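Local coordinates for unknown conserved protein BH2331 (PDB 1VL5) that is of unproven function but probably transfers methyl groups from S-adenosylmethionine to a substrate not yet identified, at residues 74-77 with 78-82; 195-198 with 199-203; 66-69 with 70-73; 123-126 with 127-130. One frame throughout, in Å; residues are numbered along the deposited sequence.

Contact 1 of 4, residues 74-77 with 78-82; sequences VARA and FIEGN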
ATOM      1  N   VAL A  74      -5.633 -13.949 -11.100  1.00 32.54           N
ATOM      2  CA  VAL A  74      -5.628 -12.688 -11.799  1.00 33.10           C
ATOM      3  C   VAL A  74      -4.220 -12.137 -11.870  1.00 30.02           C
ATOM      4  O   VAL A  74      -3.810 -11.650 -12.903  1.00 33.53           O
ATOM      5  CB  VAL A  74      -6.594 -11.691 -11.157  1.00 35.64           C
ATOM      6  CG1 VAL A  74      -6.298 -10.245 -11.613  1.00 37.16           C
ATOM      7  CG2 VAL A  74      -8.040 -12.088 -11.503  1.00 42.37           C
ATOM      8  N   ALA A  75      -3.477 -12.240 -10.793  1.00 28.99           N
ATOM      9  CA  ALA A  75      -2.099 -11.809 -10.799  1.00 30.02           C
ATOM     10  C   ALA A  75      -1.329 -12.592 -11.826  1.00 29.96           C
ATOM     11  O   ALA A  75      -0.547 -12.030 -12.560  1.00 32.32           O
ATOM     12  CB  ALA A  75      -1.488 -12.008  -9.452  1.00 31.36           C
ATOM     13  N   ARG A  76      -1.532 -13.901 -11.854  1.00 28.21           N
ATOM     14  CA  ARG A  76      -0.793 -14.765 -12.779  1.00 24.81           C
ATOM     15  C   ARG A  76      -1.053 -14.423 -14.234  1.00 28.57           C
ATOM     16  O   ARG A  76      -0.128 -14.490 -15.067  1.00 27.79           O
ATOM     17  CB  ARG A  76      -1.178 -16.217 -12.522  1.00 29.48           C
ATOM     18  CG  ARG A  76      -0.742 -17.157 -13.599  1.00 23.26           C
ATOM     19  CD  ARG A  76      -0.931 -18.585 -13.244  1.00 25.96           C
ATOM     20  NE  ARG A  76      -0.747 -19.440 -14.427  1.00 27.24           N
ATOM     21  CZ  ARG A  76      -0.807 -20.772 -14.392  1.00 33.64           C
ATOM     22  NH1 ARG A  76      -1.004 -21.415 -13.256  1.00 35.91           N
ATOM     23  NH2 ARG A  76      -0.665 -21.480 -15.484  1.00 28.58           N
ATOM     24  N   ALA A  77      -2.316 -14.119 -14.555  1.00 26.80           N
ATOM     25  CA  ALA A  77      -2.685 -13.775 -15.924  1.00 29.73           C
ATOM     26  C   ALA A  77      -1.912 -12.542 -16.348  1.00 29.28           C
ATOM     27  O   ALA A  77      -1.372 -12.517 -17.425  1.00 25.61           O
ATOM     28  CB  ALA A  77      -4.193 -13.550 -16.081  1.00 29.22           C
ATOM     29  N   PHE A  78      -1.802 -11.566 -15.472  1.00 28.19           N
ATOM     30  CA  PHE A  78      -1.084 -10.378 -15.808  1.00 30.48           C
ATOM     31  C   PHE A  78       0.441 -10.619 -15.927  1.00 33.67           C
ATOM     32  O   PHE A  78       1.085 -10.256 -16.954  1.00 31.53           O
ATOM     33  CB  PHE A  78      -1.350  -9.324 -14.761  1.00 31.36           C
ATOM     34  CG  PHE A  78      -0.541  -8.069 -14.958  1.00 29.75           C
ATOM     35  CD1 PHE A  78      -0.812  -7.222 -16.001  1.00 38.35           C
ATOM     36  CD2 PHE A  78       0.440  -7.709 -14.053  1.00 32.98           C
ATOM     37  CE1 PHE A  78      -0.093  -6.054 -16.165  1.00 43.34           C
ATOM     38  CE2 PHE A  78       1.149  -6.568 -14.219  1.00 29.91           C
ATOM     39  CZ  PHE A  78       0.877  -5.722 -15.257  1.00 34.39           C
ATOM     40  N   ILE A  79       0.999 -11.280 -14.910  1.00 30.47           N
ATOM     41  CA  ILE A  79       2.445 -11.494 -14.831  1.00 28.61           C
ATOM     42  C   ILE A  79       2.926 -12.424 -15.960  1.00 32.84           C
ATOM     43  O   ILE A  79       3.948 -12.123 -16.665  1.00 30.02           O
ATOM     44  CB  ILE A  79       2.825 -11.985 -13.402  1.00 27.62           C
ATOM     45  CG1 ILE A  79       2.572 -10.877 -12.392  1.00 29.59           C
ATOM     46  CG2 ILE A  79       4.299 -12.542 -13.344  1.00 29.14           C
ATOM     47  CD1 ILE A  79       2.491 -11.347 -10.950  1.00 29.87           C
ATOM     48  N   GLU A  80       2.183 -13.514 -16.210  1.00 30.64           N
ATOM     49  CA  GLU A  80       2.628 -14.445 -17.239  1.00 31.45           C
ATOM     50  C   GLU A  80       2.400 -13.851 -18.637  1.00 32.97           C
ATOM     51  O   GLU A  80       3.091 -14.220 -19.608  1.00 30.77           O
ATOM     52  CB  GLU A  80       1.994 -15.832 -17.099  1.00 30.86           C
ATOM     53  CG  GLU A  80       0.614 -15.966 -17.677  1.00 39.08           C
ATOM     54  CD  GLU A  80      -0.050 -17.353 -17.429  1.00 40.77           C
ATOM     55  OE1 GLU A  80       0.626 -18.309 -16.974  1.00 39.50           O
ATOM     56  OE2 GLU A  80      -1.269 -17.469 -17.712  1.00 49.19           O
ATOM     57  N   GLY A  81       1.413 -12.963 -18.734  1.00 31.15           N
ATOM     58  CA  GLY A  81       1.216 -12.154 -19.883  1.00 32.37           C
ATOM     59  C   GLY A  81       2.429 -11.318 -20.302  1.00 32.63           C
ATOM     60  O   GLY A  81       2.638 -11.095 -21.506  1.00 32.78           O
ATOM     61  N   ASN A  82       3.226 -10.875 -19.332  1.00 33.32           N
ATOM     62  CA  ASN A  82       4.475 -10.150 -19.622  1.00 33.10           C
ATOM     63  C   ASN A  82       5.683 -11.018 -19.716  1.00 33.68           C
ATOM     64  O   ASN A  82       6.800 -10.521 -19.875  1.00 30.31           O
ATOM     65  CB  ASN A  82       4.705  -9.053 -18.596  1.00 33.56           C
ATOM     66  CG  ASN A  82       3.660  -7.963 -18.698  1.00 35.74           C
ATOM     67  OD1 ASN A  82       3.269  -7.571 -19.801  1.00 36.80           O
ATOM     68  ND2 ASN A  82       3.171  -7.502 -17.566  1.00 34.37           N
TER
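Arg76 and Glu80, one turn apart near the C-terminal end of helix 69-81, form an i to i+4 salt bridge in which Arg76 NE reaches Glu80 OE1 at 3.1 Å. The helix is the crossover of a beta-alpha-beta unit, between parallel strands 61-66 and 87-91 of the Rossmann-like sheet. The bond is fairly straight at NE (157°) and lies near the guanidinium plane, but the nitrogen arrives from above the carboxylate plane of Glu80, and the two flat groups stand almost perpendicular, 84° apart. This is a single-point contact and not a two-pronged grip. Arg76 runs out fully extended from CG to NE, whereas Glu80 has CG between its backbone N and carbonyl carbon (chi1 82°), which folds the chain back over the preceding turn and brings CG to 3.1 Å from Arg76 O. The same carbonyl oxygen accepts Glu80 N at 2.8 Å.

The helical ladder continues on both sides of this bond, from Phe78 N to Val74 O, from Ile79 N to Ala75 O and, more bent, from Gly81 N to Ala77 O. On the inward face the side chains are apolar. Ile79 is buried against Ala52 and Asn53 of helix 50-55 and against Val87 and Tyr89 of strand 87-91, while the Phe78 ring meets that of His50. Within the helix Ile79 CG1 rests 3.3 Å from Ala75 O, and its terminal CD1 lies 4.3 Å from Ala75 CB.

Contact 2 of 4, residues 195-198 with 199-203; sequences IFED and WCDRM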
ATOM      1  N   ILE A 195      -9.368  12.593  -8.597  1.00 27.47           N
ATOM      2  CA  ILE A 195     -10.551  13.065  -9.264  1.00 26.67           C
ATOM      3  C   ILE A 195     -11.745  12.301  -8.649  1.00 25.98           C
ATOM      4  O   ILE A 195     -11.873  11.119  -8.825  1.00 27.48           O
ATOM      5  CB  ILE A 195     -10.448  12.843 -10.777  1.00 27.30           C
ATOM      6  CG1 ILE A 195      -9.185  13.484 -11.332  1.00 29.99           C
ATOM      7  CG2 ILE A 195     -11.635  13.400 -11.470  1.00 33.70           C
ATOM      8  CD1 ILE A 195      -9.054  14.951 -11.040  1.00 29.76           C
ATOM      9  N   PHE A 196     -12.587  12.993  -7.889  1.00 27.60           N
ATOM     10  CA  PHE A 196     -13.586  12.352  -7.047  1.00 26.75           C
ATOM     11  C   PHE A 196     -14.465  11.368  -7.734  1.00 26.11           C
ATOM     12  O   PHE A 196     -14.720  10.295  -7.213  1.00 29.03           O
ATOM     13  CB  PHE A 196     -14.459  13.413  -6.386  1.00 30.97           C
ATOM     14  CG  PHE A 196     -15.512  12.860  -5.437  1.00 24.92           C
ATOM     15  CD1 PHE A 196     -15.197  12.562  -4.125  1.00 28.96           C
ATOM     16  CD2 PHE A 196     -16.811  12.749  -5.841  1.00 25.48           C
ATOM     17  CE1 PHE A 196     -16.163  12.089  -3.251  1.00 27.36           C
ATOM     18  CE2 PHE A 196     -17.809  12.261  -4.959  1.00 33.64           C
ATOM     19  CZ  PHE A 196     -17.465  11.961  -3.660  1.00 31.59           C
ATOM     20  N   GLU A 197     -14.916  11.701  -8.937  1.00 29.67           N
ATOM     21  CA  GLU A 197     -15.834  10.839  -9.681  1.00 26.90           C
ATOM     22  C   GLU A 197     -15.153   9.569 -10.128  1.00 24.67           C
ATOM     23  O   GLU A 197     -15.729   8.485 -10.039  1.00 24.49           O
ATOM     24  CB  GLU A 197     -16.436  11.579 -10.902  1.00 26.73           C
ATOM     25  CG  GLU A 197     -17.805  11.062 -11.310  1.00 36.89           C
ATOM     26  CD  GLU A 197     -18.901  11.305 -10.252  1.00 33.06           C
ATOM     27  OE1 GLU A 197     -18.773  12.230  -9.383  1.00 42.76           O
ATOM     28  OE2 GLU A 197     -19.911  10.576 -10.334  1.00 43.24           O
ATOM     29  N   ASP A 198     -13.936   9.710 -10.617  1.00 25.34           N
ATOM     30  CA  ASP A 198     -13.152   8.576 -11.123  1.00 25.07           C
ATOM     31  C   ASP A 198     -12.756   7.638  -9.981  1.00 23.74           C
ATOM     32  O   ASP A 198     -12.821   6.428 -10.113  1.00 24.74           O
ATOM     33  CB  ASP A 198     -11.863   9.072 -11.812  1.00 26.56           C
ATOM     34  CG  ASP A 198     -12.126   9.962 -13.043  1.00 34.01           C
ATOM     35  OD1 ASP A 198     -13.233   9.940 -13.609  1.00 37.41           O
ATOM     36  OD2 ASP A 198     -11.188  10.680 -13.462  1.00 37.85           O
ATOM     37  N   TRP A 199     -12.281   8.235  -8.897  1.00 24.17           N
ATOM     38  CA  TRP A 199     -11.886   7.550  -7.674  1.00 25.63           C
ATOM     39  C   TRP A 199     -13.041   6.745  -7.135  1.00 27.31           C
ATOM     40  O   TRP A 199     -12.870   5.610  -6.751  1.00 27.96           O
ATOM     41  CB  TRP A 199     -11.421   8.609  -6.675  1.00 26.48           C
ATOM     42  CG  TRP A 199     -11.031   8.152  -5.315  1.00 29.00           C
ATOM     43  CD1 TRP A 199      -9.922   7.428  -4.964  1.00 33.86           C
ATOM     44  CD2 TRP A 199     -11.712   8.447  -4.102  1.00 26.48           C
ATOM     45  NE1 TRP A 199      -9.882   7.250  -3.619  1.00 32.14           N
ATOM     46  CE2 TRP A 199     -10.974   7.845  -3.055  1.00 30.33           C
ATOM     47  CE3 TRP A 199     -12.885   9.142  -3.796  1.00 25.70           C
ATOM     48  CZ2 TRP A 199     -11.348   7.947  -1.727  1.00 34.34           C
ATOM     49  CZ3 TRP A 199     -13.279   9.225  -2.482  1.00 31.61           C
ATOM     50  CH2 TRP A 199     -12.508   8.615  -1.456  1.00 30.77           C
ATOM     51  N   CYS A 200     -14.228   7.329  -7.154  1.00 29.27           N
ATOM     52  CA  CYS A 200     -15.443   6.652  -6.692  1.00 29.48           C
ATOM     53  C   CYS A 200     -15.841   5.535  -7.612  1.00 28.17           C
ATOM     54  O   CYS A 200     -16.270   4.489  -7.147  1.00 26.57           O
ATOM     55  CB  CYS A 200     -16.618   7.641  -6.554  1.00 29.53           C
ATOM     56  SG  CYS A 200     -16.542   8.625  -5.042  1.00 30.15           S
ATOM     57  N   ASP A 201     -15.750   5.786  -8.917  1.00 27.95           N
ATOM     58  CA  ASP A 201     -16.164   4.845  -9.893  1.00 27.50           C
ATOM     59  C   ASP A 201     -15.282   3.601  -9.969  1.00 27.64           C
ATOM     60  O   ASP A 201     -15.743   2.561 -10.388  1.00 27.78           O
ATOM     61  CB  ASP A 201     -16.274   5.505 -11.265  1.00 30.38           C
ATOM     62  CG  ASP A 201     -17.518   6.390 -11.408  1.00 32.61           C
ATOM     63  OD1 ASP A 201     -18.403   6.463 -10.510  1.00 34.05           O
ATOM     64  OD2 ASP A 201     -17.590   7.064 -12.435  1.00 28.74           O
ATOM     65  N   ARG A 202     -14.031   3.711  -9.557  1.00 29.16           N
ATOM     66  CA  ARG A 202     -13.144   2.557  -9.425  1.00 32.87           C
ATOM     67  C   ARG A 202     -13.646   1.575  -8.386  1.00 33.39           C
ATOM     68  O   ARG A 202     -13.435   0.380  -8.540  1.00 34.91           O
ATOM     69  CB  ARG A 202     -11.720   2.993  -9.094  1.00 32.36           C
ATOM     70  CG  ARG A 202     -11.051   3.787 -10.240  1.00 34.96           C
ATOM     71  CD  ARG A 202      -9.524   3.856 -10.122  1.00 37.75           C
ATOM     72  NE  ARG A 202      -9.036   4.667  -8.996  1.00 43.41           N
ATOM     73  CZ  ARG A 202      -8.849   5.993  -8.993  1.00 45.51           C
ATOM     74  NH1 ARG A 202      -9.148   6.747 -10.048  1.00 49.25           N
ATOM     75  NH2 ARG A 202      -8.373   6.581  -7.900  1.00 46.77           N
HETATM   76  N   MSE A 203     -14.335   2.066  -7.354  1.00 32.30           N
HETATM   77  CA  MSE A 203     -14.982   1.180  -6.383  1.00 33.14           C
HETATM   78  C   MSE A 203     -16.442   0.911  -6.693  1.00 33.28           C
HETATM   79  O   MSE A 203     -17.133   0.372  -5.842  1.00 35.76           O
HETATM   80  CB  MSE A 203     -14.889   1.729  -4.953  1.00 33.43           C
HETATM   81  CG  MSE A 203     -13.541   1.586  -4.312  1.00 39.35           C
HETATM   82 SE   MSE A 203     -12.906  -0.261  -4.299  1.00 50.69          SE
HETATM   83  CE  MSE A 203     -14.568  -1.216  -3.690  1.00 57.61           C
TER
HETATM   84  O   HOH W   1      -8.405   9.707  -9.395  1.00 17.91           O
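Ile195 O accepts the backbone N of Trp199 at 2.9 Å in a nearly linear bond (174°), the first turn of helix 196-202, with Ile195 at the N-cap position. The backbone N of Ile195 donates to a water at 3.1 Å, and Arg202 NH1 donates to the same water, so this bridge ties the helix start to the end of its last side chain. Arg202 gets there by bending at chi3 (-69°), which lays its guanidinium over Trp199 CA.

On the buried side the sulfur of Cys200 sits over one face of the Phe196 ring, SG 3.8 Å from the ring centroid and only 15° off its normal. Beside it, Phe196 CE1 approaches Trp199 CZ3 at 4.1 Å, the two rings crossing obliquely. An alanine in place of Phe196 would be likely to leave the Cys200 sulfur without its aromatic face and Trp199 CZ3 without this neighbour. The carboxylates of Glu197 and Asp201 come within 4.4 Å (OE2 to OD1), a pairing probably relieved by Lys210, which forms salt bridges with both.

The helix follows strand 183-195. Phe196 packs on Leu213, Ser214 and Ile217 of helix 207-218 and on Val237 of strand 236-250, whereas Trp199 faces Val156, Glu157 and Arg160 of helix 147-160, the last in a cation-pi contact.

Contact 3 of 4, residues 66-69 with 70-73; sequences DLTE and DILK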
ATOM      1  N   ASP A  66      -1.072 -13.833  -1.753  1.00 25.59           N
ATOM      2  CA  ASP A  66      -2.323 -13.174  -1.410  1.00 26.38           C
ATOM      3  C   ASP A  66      -3.320 -14.178  -0.839  1.00 27.59           C
ATOM      4  O   ASP A  66      -3.070 -15.392  -0.802  1.00 23.17           O
ATOM      5  CB  ASP A  66      -2.935 -12.406  -2.586  1.00 24.17           C
ATOM      6  CG  ASP A  66      -3.569 -11.079  -2.178  1.00 30.64           C
ATOM      7  OD1 ASP A  66      -4.246 -11.037  -1.105  1.00 28.62           O
ATOM      8  OD2 ASP A  66      -3.396 -10.075  -2.927  1.00 27.08           O
ATOM      9  N   LEU A  67      -4.440 -13.644  -0.392  1.00 27.70           N
ATOM     10  CA  LEU A  67      -5.370 -14.384   0.449  1.00 29.58           C
ATOM     11  C   LEU A  67      -6.155 -15.475  -0.263  1.00 29.73           C
ATOM     12  O   LEU A  67      -6.476 -16.458   0.365  1.00 32.48           O
ATOM     13  CB  LEU A  67      -6.360 -13.436   1.075  1.00 32.45           C
ATOM     14  CG  LEU A  67      -5.917 -12.656   2.283  1.00 35.78           C
ATOM     15  CD1 LEU A  67      -6.904 -11.530   2.496  1.00 45.05           C
ATOM     16  CD2 LEU A  67      -5.817 -13.524   3.527  1.00 39.26           C
ATOM     17  N   THR A  68      -6.467 -15.320  -1.552  1.00 31.57           N
ATOM     18  CA  THR A  68      -7.291 -16.314  -2.268  1.00 31.59           C
ATOM     19  C   THR A  68      -6.716 -16.743  -3.618  1.00 31.35           C
ATOM     20  O   THR A  68      -5.961 -15.992  -4.255  1.00 26.49           O
ATOM     21  CB  THR A  68      -8.689 -15.748  -2.485  1.00 30.28           C
ATOM     22  OG1 THR A  68      -8.601 -14.714  -3.456  1.00 31.77           O
ATOM     23  CG2 THR A  68      -9.273 -15.129  -1.139  1.00 30.80           C
ATOM     24  N   GLU A  69      -7.108 -17.936  -4.063  1.00 32.03           N
ATOM     25  CA  GLU A  69      -6.791 -18.425  -5.424  1.00 33.55           C
ATOM     26  C   GLU A  69      -7.317 -17.515  -6.542  1.00 33.43           C
ATOM     27  O   GLU A  69      -6.629 -17.330  -7.516  1.00 33.11           O
ATOM     28  CB  GLU A  69      -7.338 -19.843  -5.624  1.00 36.67           C
ATOM     29  CG  GLU A  69      -7.151 -20.477  -7.010  1.00 41.29           C
ATOM     30  CD  GLU A  69      -5.672 -20.603  -7.479  1.00 54.93           C
ATOM     31  OE1 GLU A  69      -4.741 -20.473  -6.652  1.00 57.29           O
ATOM     32  OE2 GLU A  69      -5.450 -20.858  -8.695  1.00 63.88           O
ATOM     33  N   ASP A  70      -8.526 -16.963  -6.401  1.00 32.50           N
ATOM     34  CA  ASP A  70      -9.069 -16.039  -7.373  1.00 32.46           C
ATOM     35  C   ASP A  70      -8.136 -14.870  -7.595  1.00 32.27           C
ATOM     36  O   ASP A  70      -7.951 -14.446  -8.727  1.00 29.20           O
ATOM     37  CB  ASP A  70     -10.417 -15.463  -6.917  1.00 35.62           C
ATOM     38  CG  ASP A  70     -11.577 -16.473  -7.014  1.00 48.30           C
ATOM     39  OD1 ASP A  70     -11.515 -17.437  -7.824  1.00 46.14           O
ATOM     40  OD2 ASP A  70     -12.564 -16.280  -6.259  1.00 62.09           O
ATOM     41  N   ILE A  71      -7.627 -14.283  -6.517  1.00 29.23           N
ATOM     42  CA  ILE A  71      -6.670 -13.192  -6.643  1.00 31.99           C
ATOM     43  C   ILE A  71      -5.391 -13.653  -7.387  1.00 32.66           C
ATOM     44  O   ILE A  71      -4.922 -13.014  -8.341  1.00 31.75           O
ATOM     45  CB  ILE A  71      -6.337 -12.572  -5.253  1.00 32.27           C
ATOM     46  CG1 ILE A  71      -7.540 -11.754  -4.768  1.00 34.96           C
ATOM     47  CG2 ILE A  71      -5.060 -11.667  -5.330  1.00 30.04           C
ATOM     48  CD1 ILE A  71      -7.545 -11.338  -3.232  1.00 35.74           C
ATOM     49  N   LEU A  72      -4.876 -14.806  -6.986  1.00 33.31           N
ATOM     50  CA  LEU A  72      -3.636 -15.317  -7.549  1.00 32.24           C
ATOM     51  C   LEU A  72      -3.808 -15.657  -9.017  1.00 31.54           C
ATOM     52  O   LEU A  72      -2.865 -15.556  -9.794  1.00 27.27           O
ATOM     53  CB  LEU A  72      -3.133 -16.534  -6.767  1.00 30.50           C
ATOM     54  CG  LEU A  72      -2.656 -16.216  -5.335  1.00 25.93           C
ATOM     55  CD1 LEU A  72      -2.431 -17.501  -4.589  1.00 28.63           C
ATOM     56  CD2 LEU A  72      -1.400 -15.427  -5.368  1.00 29.90           C
ATOM     57  N   LYS A  73      -5.011 -16.035  -9.403  1.00 30.20           N
ATOM     58  CA  LYS A  73      -5.299 -16.304 -10.842  1.00 33.51           C
ATOM     59  C   LYS A  73      -5.159 -15.039 -11.670  1.00 29.66           C
ATOM     60  O   LYS A  73      -4.661 -15.040 -12.809  1.00 29.84           O
ATOM     61  CB  LYS A  73      -6.732 -16.813 -11.035  1.00 32.62           C
ATOM     62  CG  LYS A  73      -6.896 -18.272 -10.965  1.00 44.99           C
ATOM     63  CD  LYS A  73      -8.422 -18.578 -11.047  1.00 42.46           C
ATOM     64  CE  LYS A  73      -8.828 -19.896 -10.407  1.00 54.58           C
ATOM     65  NZ  LYS A  73     -10.254 -19.781  -9.944  1.00 56.76           N
TER
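Thr68 caps the N-terminus of helix 69-81, its OG1 accepting the backbone N of Ile71 at 3.2 Å. This strand-turn-helix junction leads out of strand 61-66 in the Rossmann-like fold. Placing OG1 between the backbone N and the carbonyl carbon (chi1 71°) turns it back over the first helical turn, where Thr68 O also accepts Leu72 N.

The tight side is built on Asp66, which is buried. Its carboxylate lies across the Ile71 side chain at about a right angle, with OD2 3.3 Å from Ile71 CG2. OD1 takes Leu67 N at 2.7 Å on its anti lone pair, and OD2 is bound by Gly47 N in the glycine-rich loop. Without the carboxylate of Asp66, as with an alanine here, the amides of Leu67 and Gly47 would probably lose their acceptor and a gap would open beside Ile71 CG2. Leu72, also buried, packs on Tyr89 and Gln91 of strand 87-91.

The outer side is looser and exposed. Lys73 NZ makes a weak salt bridge to Asp70 OD1 (3.4 Å), but stays 5.1 Å from Glu69 OE2. Glu69 OE2 instead lies against the methylenes of the lysine, 3.7 Å from Lys73 CG.

Contact 4 of 4, residues 123-126 with 127-130; sequences VSEA and YRVL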
ATOM      1  N   VAL A 123       3.915  -6.694  10.028  1.00 26.06           N
ATOM      2  CA  VAL A 123       5.243  -6.157  10.158  1.00 26.31           C
ATOM      3  C   VAL A 123       6.179  -7.143  10.844  1.00 29.18           C
ATOM      4  O   VAL A 123       7.281  -7.304  10.414  1.00 29.08           O
ATOM      5  CB  VAL A 123       5.254  -4.823  10.908  1.00 26.19           C
ATOM      6  CG1 VAL A 123       6.672  -4.337  10.979  1.00 29.34           C
ATOM      7  CG2 VAL A 123       4.393  -3.782  10.171  1.00 26.60           C
ATOM      8  N   SER A 124       5.740  -7.797  11.912  1.00 28.15           N
ATOM      9  CA  SER A 124       6.595  -8.755  12.609  1.00 29.47           C
ATOM     10  C   SER A 124       6.827  -9.988  11.779  1.00 28.61           C
ATOM     11  O   SER A 124       7.944 -10.518  11.761  1.00 27.11           O
ATOM     12  CB  SER A 124       6.042  -9.130  13.994  1.00 32.18           C
ATOM     13  OG  SER A 124       4.773  -9.673  13.884  1.00 31.56           O
ATOM     14  N   GLU A 125       5.813 -10.412  11.039  1.00 26.31           N
ATOM     15  CA  GLU A 125       5.988 -11.519  10.118  1.00 24.68           C
ATOM     16  C   GLU A 125       6.944 -11.162   9.004  1.00 26.73           C
ATOM     17  O   GLU A 125       7.741 -11.987   8.605  1.00 28.36           O
ATOM     18  CB  GLU A 125       4.662 -11.998   9.546  1.00 27.57           C
ATOM     19  CG  GLU A 125       3.811 -12.810  10.481  1.00 24.37           C
ATOM     20  CD  GLU A 125       4.475 -14.119  10.838  1.00 34.91           C
ATOM     21  OE1 GLU A 125       4.361 -15.041  10.009  1.00 28.42           O
ATOM     22  OE2 GLU A 125       5.177 -14.168  11.904  1.00 29.48           O
ATOM     23  N   ALA A 126       6.856  -9.944   8.480  1.00 24.99           N
ATOM     24  CA  ALA A 126       7.826  -9.485   7.480  1.00 27.34           C
ATOM     25  C   ALA A 126       9.259  -9.535   8.039  1.00 26.93           C
ATOM     26  O   ALA A 126      10.130 -10.119   7.411  1.00 22.34           O
ATOM     27  CB  ALA A 126       7.462  -8.106   6.925  1.00 26.76           C
ATOM     28  N   TYR A 127       9.454  -9.053   9.269  1.00 24.84           N
ATOM     29  CA  TYR A 127      10.745  -9.125   9.968  1.00 26.42           C
ATOM     30  C   TYR A 127      11.252 -10.567  10.078  1.00 26.14           C
ATOM     31  O   TYR A 127      12.436 -10.860   9.826  1.00 27.83           O
ATOM     32  CB  TYR A 127      10.634  -8.504  11.393  1.00 29.64           C
ATOM     33  CG  TYR A 127      11.989  -8.301  12.038  1.00 24.81           C
ATOM     34  CD1 TYR A 127      12.609  -9.323  12.756  1.00 25.44           C
ATOM     35  CD2 TYR A 127      12.693  -7.135  11.826  1.00 26.04           C
ATOM     36  CE1 TYR A 127      13.837  -9.153  13.315  1.00 31.47           C
ATOM     37  CE2 TYR A 127      13.924  -6.981  12.357  1.00 30.51           C
ATOM     38  CZ  TYR A 127      14.484  -7.987  13.129  1.00 31.06           C
ATOM     39  OH  TYR A 127      15.740  -7.800  13.639  1.00 30.34           O
ATOM     40  N   ARG A 128      10.346 -11.474  10.429  1.00 23.74           N
ATOM     41  CA  ARG A 128      10.702 -12.868  10.668  1.00 25.91           C
ATOM     42  C   ARG A 128      11.169 -13.569   9.392  1.00 22.70           C
ATOM     43  O   ARG A 128      12.188 -14.321   9.384  1.00 26.41           O
ATOM     44  CB  ARG A 128       9.529 -13.620  11.329  1.00 22.44           C
ATOM     45  CG  ARG A 128       9.850 -15.096  11.600  1.00 27.93           C
ATOM     46  CD  ARG A 128       8.657 -15.834  12.119  1.00 28.49           C
ATOM     47  NE  ARG A 128       7.546 -15.962  11.185  1.00 25.34           N
ATOM     48  CZ  ARG A 128       7.535 -16.771  10.139  1.00 29.40           C
ATOM     49  NH1 ARG A 128       8.560 -17.562   9.873  1.00 29.42           N
ATOM     50  NH2 ARG A 128       6.468 -16.829   9.379  1.00 26.98           N
ATOM     51  N   VAL A 129      10.492 -13.301   8.287  1.00 24.76           N
ATOM     52  CA  VAL A 129      10.758 -14.102   7.071  1.00 25.20           C
ATOM     53  C   VAL A 129      11.909 -13.484   6.257  1.00 25.59           C
ATOM     54  O   VAL A 129      12.416 -14.082   5.288  1.00 25.32           O
ATOM     55  CB  VAL A 129       9.494 -14.229   6.184  1.00 28.02           C
ATOM     56  CG1 VAL A 129       8.320 -15.004   6.896  1.00 26.30           C
ATOM     57  CG2 VAL A 129       9.092 -12.800   5.586  1.00 28.76           C
ATOM     58  N   LEU A 130      12.300 -12.271   6.627  1.00 26.44           N
ATOM     59  CA  LEU A 130      13.502 -11.655   6.051  1.00 26.51           C
ATOM     60  C   LEU A 130      14.803 -12.253   6.522  1.00 25.95           C
ATOM     61  O   LEU A 130      15.002 -12.486   7.694  1.00 26.12           O
ATOM     62  CB  LEU A 130      13.557 -10.138   6.328  1.00 25.11           C
ATOM     63  CG  LEU A 130      12.708  -9.300   5.406  1.00 21.58           C
ATOM     64  CD1 LEU A 130      12.591  -7.860   5.870  1.00 25.45           C
ATOM     65  CD2 LEU A 130      13.232  -9.334   3.927  1.00 23.42           C
TER
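Glu125 and Arg128, three residues apart in the last turns of helix 119-129 of the Rossmann-like methyltransferase fold, join in a side-on, two-nitrogen salt bridge. Arg128 NH2 gives a bond of 2.8 Å to Glu125 OE1, and Arg128 NE one of 3.1 Å to Glu125 OE2. Both are nearly straight. The two oxygens lie in the guanidinium plane and are met on their syn sides, although the carboxylate is turned 35° from that plane.

The pair lie side by side, pointing the same way, and both chains bend on the way. Glu125 starts with CG beside its backbone N and kinks at chi2 (-65°), while Arg128 runs extended as far as CD before it turns at chi3 and again about CD-NE, bringing its NE edge round to the carboxylate. Two bonds of this kind should restrain rotation of both groups. Outside partners extend the network: Met97 N also donates to Glu125 OE1, and Asp101 forms a salt bridge with Arg128 NH1.

The Tyr127 ring leads away from 123-126 to meet that of Phe182 edge-to-face. Val129 turns inward against Phe104 and Val107 of strand 104-110, and its CG1 lies 3.5 Å above the Arg128 guanidinium, toward the rim. At the helix end Ala126 O receives Leu130 N at 3.2 Å and, more weakly, Val129 N, while Leu130 CG lies 3.4 Å from the same oxygen.

Along the chain the order is contact 3, contact 1, contact 4, contact 2. Contacts 3 and 1 adjoin in sequence, with centres 12 Å apart, and together cover helix 69-81 from its capped start to its C-terminal end. Contact 4 lies on helix 119-129, which leads toward strand 134-142 of the same sheet; its centre is 21 Å from that of contact 3 and 26 Å from that of contact 1. These three belong to the probable methyltransferase domain. Contact 2, on helix 196-202, follows strand 183-195; its centre is 34 Å from that of contact 4, on the opposite side of the chain's centre. Strand 183-195 pairs antiparallel with strand 236-250, which also pairs with 134-142, so contact 2 adjoins the same mixed sheet.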